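Local coordinates for transglutaminase elicitor (PDB 3TW5), which catalyses protein crosslinking between glutamine and lysine side chains as a transglutaminase, and is probably sensed by plants as a pathogen-associated elicitor of innate immunity, at residues A[47-52]-A[77-82]; A[83-88]-A[110-115]. The protein carries 1 engineered substitution. All coordinates share one frame; numbering follows the deposited sequence.

The two contacts follow one another along the chain, contact 1 (47-52 with 77-82) closing just before contact 2 (83-88 with 110-115) opens, and their centres lie about 7 Å apart. Helix 72-82 supplies the second segment of contact 1 and runs directly into the first segment of contact 2. Polar bonds also join them: Asp47 OD2 lies 2.7 Å from the backbone N of Ile85, a probable hydrogen bond, and Asp77 OD2 forms a 2.7 Å salt bridge with Arg112 NH1. Contact 1 sets the loop 47-52 against helix 72-82, near helices 60-67 and 154-167, while contact 2 leads on to the small antiparallel sheet of strands 93-94, 118-122 and 107-110.

Contact 1. Residues A[47-52]-A[77-82]; sequences DSINVQ and DAVSKK
Ser80 and Asn50 are turned onto the carboxylate of Asp47 by their first torsions: Ser80 carries OG anti to its own N (chi1 -169°), whereas Asn50 has CG anti to the carbonyl carbon (chi1 -81°), sending its amide towards the helix. Ser80 OG donates to Asp47 OD2 at 2.6 Å, using its syn lone pair. The other oxygen is bonded within the loop: Asp47 OD1 lies 2.8 Å from Asn50 ND2 and close to the amide plane, while ND2 approaches it from 48° out of the carboxylate plane. Arg112 NE (salt bridge to OD1) and Ile85 N (hydrogen bond to OD2) also hold this carboxylate. Asn50 ND2 also bonds to Met76 O, and Ser80 OG to the backbone N of Asp86. Val79 meets Asn50 from the opposite direction, with CG1 3.7 Å from Asn50 OD1. The same methyl touches Ile49 CG1 at 3.8 Å, the two side chains crossing at about a right angle; Ile49 packs on helix 154-167. All six touching residues are buried, and a 2.9 Å bond from Asn50 N to Asp47 O makes Asp47 to Asn50 a beta turn with near type II' angles, tied through the Asp47 carboxylate to the C-terminal part of helix 72-82.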
ATOM      1  N   ASP A  47       6.027 -15.153  11.608  1.00 46.11           N
ATOM      2  CA  ASP A  47       7.470 -14.919  11.711  1.00 45.99           C
ATOM      3  C   ASP A  47       8.056 -14.246  10.467  1.00 45.93           C
ATOM      4  O   ASP A  47       9.089 -14.672   9.947  1.00 45.92           O
ATOM      5  CB  ASP A  47       8.222 -16.216  12.053  1.00 46.08           C
ATOM      6  CG  ASP A  47       9.453 -15.972  12.902  1.00 46.09           C
ATOM      7  OD1 ASP A  47      10.474 -16.653  12.674  1.00 46.24           O
ATOM      8  OD2 ASP A  47       9.403 -15.107  13.799  1.00 46.03           O
ATOM      9  N   SER A  48       7.389 -13.189  10.005  1.00 45.76           N
ATOM     10  CA  SER A  48       7.845 -12.385   8.865  1.00 45.66           C
ATOM     11  C   SER A  48       8.336 -13.232   7.686  1.00 45.63           C
ATOM     12  O   SER A  48       7.631 -14.134   7.238  1.00 45.62           O
ATOM     13  CB  SER A  48       8.913 -11.373   9.307  1.00 45.64           C
ATOM     14  OG  SER A  48       9.262 -10.496   8.249  1.00 45.44           O
ATOM     15  N   ILE A  49       9.541 -12.944   7.200  1.00 45.58           N
ATOM     16  CA  ILE A  49      10.087 -13.619   6.022  1.00 45.57           C
ATOM     17  C   ILE A  49      10.785 -14.939   6.356  1.00 45.69           C
ATOM     18  O   ILE A  49      11.347 -15.592   5.474  1.00 45.69           O
ATOM     19  CB  ILE A  49      11.020 -12.693   5.191  1.00 45.50           C
ATOM     20  CG1 ILE A  49      12.285 -12.319   5.974  1.00 45.34           C
ATOM     21  CG2 ILE A  49      10.259 -11.451   4.728  1.00 45.56           C
ATOM     22  CD1 ILE A  49      13.458 -11.920   5.094  1.00 45.01           C
ATOM     23  N   ASN A  50      10.742 -15.325   7.630  1.00 45.95           N
ATOM     24  CA  ASN A  50      11.197 -16.645   8.067  1.00 46.19           C
ATOM     25  C   ASN A  50      10.219 -17.744   7.658  1.00 46.42           C
ATOM     26  O   ASN A  50      10.550 -18.929   7.711  1.00 46.42           O
ATOM     27  CB  ASN A  50      11.382 -16.685   9.589  1.00 46.00           C
ATOM     28  CG  ASN A  50      12.698 -16.088  10.049  1.00 45.70           C
ATOM     29  OD1 ASN A  50      13.571 -15.759   9.249  1.00 45.34           O
ATOM     30  ND2 ASN A  50      12.847 -15.957  11.358  1.00 45.64           N
ATOM     31  N   VAL A  51       9.012 -17.341   7.261  1.00 46.79           N
ATOM     32  CA  VAL A  51       7.960 -18.280   6.875  1.00 47.01           C
ATOM     33  C   VAL A  51       8.344 -19.077   5.632  1.00 47.28           C
ATOM     34  O   VAL A  51       8.941 -18.539   4.691  1.00 47.32           O
ATOM     35  CB  VAL A  51       6.591 -17.568   6.674  1.00 46.89           C
ATOM     36  CG1 VAL A  51       6.585 -16.707   5.416  1.00 46.71           C
ATOM     37  CG2 VAL A  51       5.456 -18.581   6.638  1.00 46.97           C
ATOM     38  N   GLN A  52       8.021 -20.367   5.658  1.00 47.54           N
ATOM     39  CA  GLN A  52       8.149 -21.212   4.482  1.00 47.86           C
ATOM     40  C   GLN A  52       6.858 -21.108   3.676  1.00 47.87           C
ATOM     41  O   GLN A  52       5.907 -21.861   3.903  1.00 47.88           O
ATOM     42  CB  GLN A  52       8.453 -22.658   4.882  1.00 47.94           C
ATOM     43  CG  GLN A  52       9.805 -22.833   5.564  1.00 48.58           C
ATOM     44  CD  GLN A  52      10.090 -24.271   5.956  1.00 48.97           C
ATOM     45  OE1 GLN A  52       9.858 -24.671   7.095  1.00 49.11           O
ATOM     46  NE2 GLN A  52      10.593 -25.056   5.009  1.00 49.03           N
ATOM     47  N   ASP A  77      16.962 -15.407  13.499  1.00 48.11           N
ATOM     48  CA  ASP A  77      16.662 -14.880  14.828  1.00 48.14           C
ATOM     49  C   ASP A  77      16.626 -13.357  14.823  1.00 47.99           C
ATOM     50  O   ASP A  77      15.835 -12.748  15.546  1.00 48.01           O
ATOM     51  CB  ASP A  77      17.673 -15.381  15.863  1.00 48.34           C
ATOM     52  CG  ASP A  77      17.439 -16.829  16.266  1.00 48.64           C
ATOM     53  OD1 ASP A  77      18.305 -17.390  16.966  1.00 49.05           O
ATOM     54  OD2 ASP A  77      16.399 -17.413  15.882  1.00 48.87           O
ATOM     55  N   ALA A  78      17.487 -12.753  14.005  1.00 47.71           N
ATOM     56  CA  ALA A  78      17.518 -11.306  13.835  1.00 47.48           C
ATOM     57  C   ALA A  78      16.231 -10.827  13.182  1.00 47.38           C
ATOM     58  O   ALA A  78      15.630  -9.848  13.627  1.00 47.43           O
ATOM     59  CB  ALA A  78      18.714 -10.894  13.010  1.00 47.50           C
ATOM     60  N   VAL A  79      15.817 -11.534  12.130  1.00 47.18           N
ATOM     61  CA  VAL A  79      14.558 -11.272  11.443  1.00 46.96           C
ATOM     62  C   VAL A  79      13.391 -11.340  12.428  1.00 47.08           C
ATOM     63  O   VAL A  79      12.530 -10.460  12.441  1.00 47.11           O
ATOM     64  CB  VAL A  79      14.343 -12.262  10.268  1.00 46.85           C
ATOM     65  CG1 VAL A  79      12.918 -12.195   9.733  1.00 46.75           C
ATOM     66  CG2 VAL A  79      15.337 -11.985   9.154  1.00 46.81           C
ATOM     67  N   SER A  80      13.385 -12.372  13.267  1.00 47.20           N
ATOM     68  CA  SER A  80      12.301 -12.575  14.220  1.00 47.43           C
ATOM     69  C   SER A  80      12.259 -11.522  15.332  1.00 47.64           C
ATOM     70  O   SER A  80      11.180 -11.133  15.779  1.00 47.70           O
ATOM     71  CB  SER A  80      12.370 -13.979  14.819  1.00 47.35           C
ATOM     72  OG  SER A  80      11.190 -14.268  15.546  1.00 47.31           O
ATOM     73  N   LYS A  81      13.433 -11.067  15.770  1.00 47.91           N
ATOM     74  CA  LYS A  81      13.528 -10.090  16.855  1.00 48.10           C
ATOM     75  C   LYS A  81      13.051  -8.703  16.428  1.00 48.29           C
ATOM     76  O   LYS A  81      12.509  -7.956  17.238  1.00 48.30           O
ATOM     77  CB  LYS A  81      14.957 -10.014  17.399  1.00 48.05           C
ATOM     78  N   LYS A  82      13.251  -8.368  15.157  1.00 48.52           N
ATOM     79  CA  LYS A  82      12.868  -7.057  14.638  1.00 48.89           C
ATOM     80  C   LYS A  82      11.473  -7.061  14.021  1.00 49.03           C
ATOM     81  O   LYS A  82      10.710  -6.111  14.198  1.00 49.15           O
ATOM     82  CB  LYS A  82      13.886  -6.557  13.606  1.00 48.89           C
ATOM     83  CG  LYS A  82      15.344  -6.624  14.052  1.00 49.39           C
ATOM     84  CD  LYS A  82      15.741  -5.451  14.941  1.00 49.92           C
ATOM     85  CE  LYS A  82      17.201  -5.561  15.364  1.00 49.90           C
ATOM     86  NZ  LYS A  82      17.590  -4.465  16.288  1.00 50.17           N
TER

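Contact 2. Residues A[83-88]-A[110-115]; sequences NGIDSQ and SIRTGK
Arg112 slides past Ile85 in the opposite direction and then reaches Asp86. CB leaves the backbone towards segment 83-88, and CG, placed beside the backbone N, meets Ile85 at two points, lying 3.8 Å from Ile85 CD1 and equally close to Ile85 CB. Next along, CD comes alongside the carboxylate, 3.7 Å from Asp86 OD2. The chain bends at chi3 (71°), which turns the guanidinium away from an extended path. NE forms a salt bridge with Asp47 OD1, outside the two segments. NH1 stands 2.9 Å from Asp86 OD2 in a salt bridge whose hydrogen bond is weak, since the N-H...O angle is 120°; the carboxylate and guanidinium planes are 83° apart, so no two-pronged pairing forms. Asp77 on helix 72-82 is the stronger partner of NH1. NH2 also faces Asp77 OD2, at 2.9 Å, so both terminal nitrogens approach the same oxygen, and with three carboxylates around it this guanidinium very probably stays charged.

Segment 110-115 begins at the end of strand 107-110 and belongs to the connection to strand 118-122, in a three-stranded antiparallel sheet tied by the disulfides Cys94-Cys109 and Cys100-Cys120. Within that connection a type II beta turn runs from Arg112 to Lys115, with Gly114 at its third position, where the backbone angles favour glycine.

Ile85 spreads over the start of this connection. Its CG1 touches Ser110 CB at 3.8 Å, CG2 approaches Ser110 O at 3.6 Å, and CD1 lies 3.6 Å from the backbone N of Arg112. Tyr119 and Ile121 of strand 118-122 also pack on Ile85, while Ser110 OG bonds to Ser108 O. On the preceding residue, Gly84 O accepts from both Ser87 N and Ser87 OG, the hydroxyl at 2.6 Å.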
ATOM      1  N   ASN A  83      11.143  -8.133  13.306  1.00 49.29           N
ATOM      2  CA  ASN A  83       9.934  -8.169  12.484  1.00 49.45           C
ATOM      3  C   ASN A  83       9.023  -9.377  12.694  1.00 49.72           C
ATOM      4  O   ASN A  83       7.848  -9.336  12.327  1.00 49.59           O
ATOM      5  CB  ASN A  83      10.317  -8.062  11.006  1.00 49.28           C
ATOM      6  CG  ASN A  83      10.942  -6.726  10.664  1.00 49.12           C
ATOM      7  OD1 ASN A  83      12.164  -6.590  10.628  1.00 48.98           O
ATOM      8  ND2 ASN A  83      10.104  -5.728  10.421  1.00 48.95           N
ATOM      9  N   GLY A  84       9.565 -10.442  13.281  1.00 50.09           N
ATOM     10  CA  GLY A  84       8.835 -11.700  13.429  1.00 50.76           C
ATOM     11  C   GLY A  84       8.200 -11.929  14.788  1.00 51.20           C
ATOM     12  O   GLY A  84       7.815 -10.983  15.475  1.00 51.21           O
ATOM     13  N   ILE A  85       8.097 -13.199  15.168  1.00 51.69           N
ATOM     14  CA  ILE A  85       7.444 -13.610  16.412  1.00 52.29           C
ATOM     15  C   ILE A  85       8.169 -13.080  17.657  1.00 52.67           C
ATOM     16  O   ILE A  85       7.526 -12.613  18.600  1.00 52.68           O
ATOM     17  CB  ILE A  85       7.247 -15.161  16.460  1.00 52.24           C
ATOM     18  CG1 ILE A  85       6.167 -15.580  15.456  1.00 52.32           C
ATOM     19  CG2 ILE A  85       6.887 -15.643  17.867  1.00 52.19           C
ATOM     20  CD1 ILE A  85       6.184 -17.047  15.071  1.00 52.28           C
ATOM     21  N   ASP A  86       9.499 -13.129  17.641  1.00 53.26           N
ATOM     22  CA  ASP A  86      10.305 -12.679  18.780  1.00 53.91           C
ATOM     23  C   ASP A  86      10.202 -11.179  19.058  1.00 54.33           C
ATOM     24  O   ASP A  86      10.579 -10.721  20.138  1.00 54.43           O
ATOM     25  CB  ASP A  86      11.768 -13.093  18.611  1.00 53.91           C
ATOM     26  CG  ASP A  86      12.019 -14.539  19.011  1.00 53.96           C
ATOM     27  OD1 ASP A  86      11.259 -15.081  19.843  1.00 53.97           O
ATOM     28  OD2 ASP A  86      12.990 -15.133  18.499  1.00 54.02           O
ATOM     29  N   SER A  87       9.683 -10.424  18.091  1.00 54.97           N
ATOM     30  CA  SER A  87       9.473  -8.985  18.257  1.00 55.58           C
ATOM     31  C   SER A  87       8.294  -8.662  19.183  1.00 56.01           C
ATOM     32  O   SER A  87       8.083  -7.503  19.541  1.00 56.05           O
ATOM     33  CB  SER A  87       9.291  -8.302  16.897  1.00 55.48           C
ATOM     34  OG  SER A  87       8.020  -8.578  16.340  1.00 55.50           O
ATOM     35  N   GLN A  88       7.537  -9.689  19.567  1.00 56.74           N
ATOM     36  CA  GLN A  88       6.357  -9.514  20.415  1.00 57.47           C
ATOM     37  C   GLN A  88       6.460 -10.298  21.730  1.00 58.08           C
ATOM     38  O   GLN A  88       5.449 -10.768  22.263  1.00 58.14           O
ATOM     39  CB  GLN A  88       5.083  -9.906  19.656  1.00 57.35           C
ATOM     40  CG  GLN A  88       4.930  -9.292  18.259  1.00 57.29           C
ATOM     41  CD  GLN A  88       4.754  -7.780  18.268  1.00 57.14           C
ATOM     42  OE1 GLN A  88       5.344  -7.076  17.452  1.00 57.08           O
ATOM     43  NE2 GLN A  88       3.938  -7.277  19.186  1.00 56.99           N
ATOM     44  N   SER A 110       1.248 -17.773  18.014  1.00 68.09           N
ATOM     45  CA  SER A 110       2.304 -17.778  17.014  1.00 67.51           C
ATOM     46  C   SER A 110       3.567 -18.433  17.556  1.00 67.20           C
ATOM     47  O   SER A 110       4.209 -17.908  18.466  1.00 67.10           O
ATOM     48  CB  SER A 110       2.599 -16.348  16.563  1.00 67.54           C
ATOM     49  OG  SER A 110       1.403 -15.649  16.267  1.00 67.24           O
ATOM     50  N   ILE A 111       3.908 -19.585  16.986  1.00 66.78           N
ATOM     51  CA  ILE A 111       5.075 -20.354  17.397  1.00 66.43           C
ATOM     52  C   ILE A 111       6.050 -20.461  16.230  1.00 66.23           C
ATOM     53  O   ILE A 111       5.660 -20.814  15.118  1.00 66.13           O
ATOM     54  CB  ILE A 111       4.676 -21.772  17.902  1.00 66.45           C
ATOM     55  CG1 ILE A 111       3.716 -21.670  19.093  1.00 66.34           C
ATOM     56  CG2 ILE A 111       5.910 -22.589  18.285  1.00 66.42           C
ATOM     57  CD1 ILE A 111       2.913 -22.927  19.359  1.00 66.51           C
ATOM     58  N   ARG A 112       7.315 -20.144  16.492  1.00 66.03           N
ATOM     59  CA  ARG A 112       8.370 -20.249  15.487  1.00 65.90           C
ATOM     60  C   ARG A 112       8.632 -21.704  15.099  1.00 66.03           C
ATOM     61  O   ARG A 112       8.253 -22.629  15.820  1.00 66.10           O
ATOM     62  CB  ARG A 112       9.666 -19.612  15.995  1.00 65.72           C
ATOM     63  CG  ARG A 112       9.616 -18.102  16.161  1.00 65.17           C
ATOM     64  CD  ARG A 112      10.982 -17.546  16.516  1.00 64.42           C
ATOM     65  NE  ARG A 112      11.906 -17.620  15.386  1.00 63.85           N
ATOM     66  CZ  ARG A 112      13.221 -17.446  15.472  1.00 63.54           C
ATOM     67  NH1 ARG A 112      13.794 -17.188  16.639  1.00 63.40           N
ATOM     68  NH2 ARG A 112      13.968 -17.537  14.383  1.00 63.43           N
ATOM     69  N   THR A 113       9.283 -21.892  13.953  1.00 66.19           N
ATOM     70  CA  THR A 113       9.662 -23.217  13.477  1.00 66.30           C
ATOM     71  C   THR A 113      10.770 -23.786  14.362  1.00 66.45           C
ATOM     72  O   THR A 113      11.842 -23.193  14.489  1.00 66.48           O
ATOM     73  CB  THR A 113      10.137 -23.165  12.009  1.00 66.24           C
ATOM     74  OG1 THR A 113       9.214 -22.395  11.231  1.00 66.08           O
ATOM     75  CG2 THR A 113      10.241 -24.563  11.423  1.00 66.37           C
ATOM     76  N   GLY A 114      10.498 -24.932  14.978  1.00 66.67           N
ATOM     77  CA  GLY A 114      11.457 -25.566  15.881  1.00 66.96           C
ATOM     78  C   GLY A 114      11.134 -25.324  17.344  1.00 67.13           C
ATOM     79  O   GLY A 114      11.494 -26.130  18.206  1.00 67.14           O
ATOM     80  N   LYS A 115      10.463 -24.207  17.621  1.00 67.26           N
ATOM     81  CA  LYS A 115      10.039 -23.862  18.977  1.00 67.35           C
ATOM     82  C   LYS A 115       8.775 -24.618  19.374  1.00 67.40           C
ATOM     83  O   LYS A 115       8.100 -25.204  18.525  1.00 67.43           O
ATOM     84  CB  LYS A 115       9.836 -22.349  19.118  1.00 67.31           C
ATOM     85  CG  LYS A 115      11.048 -21.593  19.667  1.00 67.43           C
ATOM     86  CD  LYS A 115      12.152 -21.413  18.631  1.00 67.55           C
ATOM     87  CE  LYS A 115      13.370 -20.728  19.239  1.00 67.70           C
ATOM     88  NZ  LYS A 115      14.465 -20.554  18.244  1.00 67.59           N
TER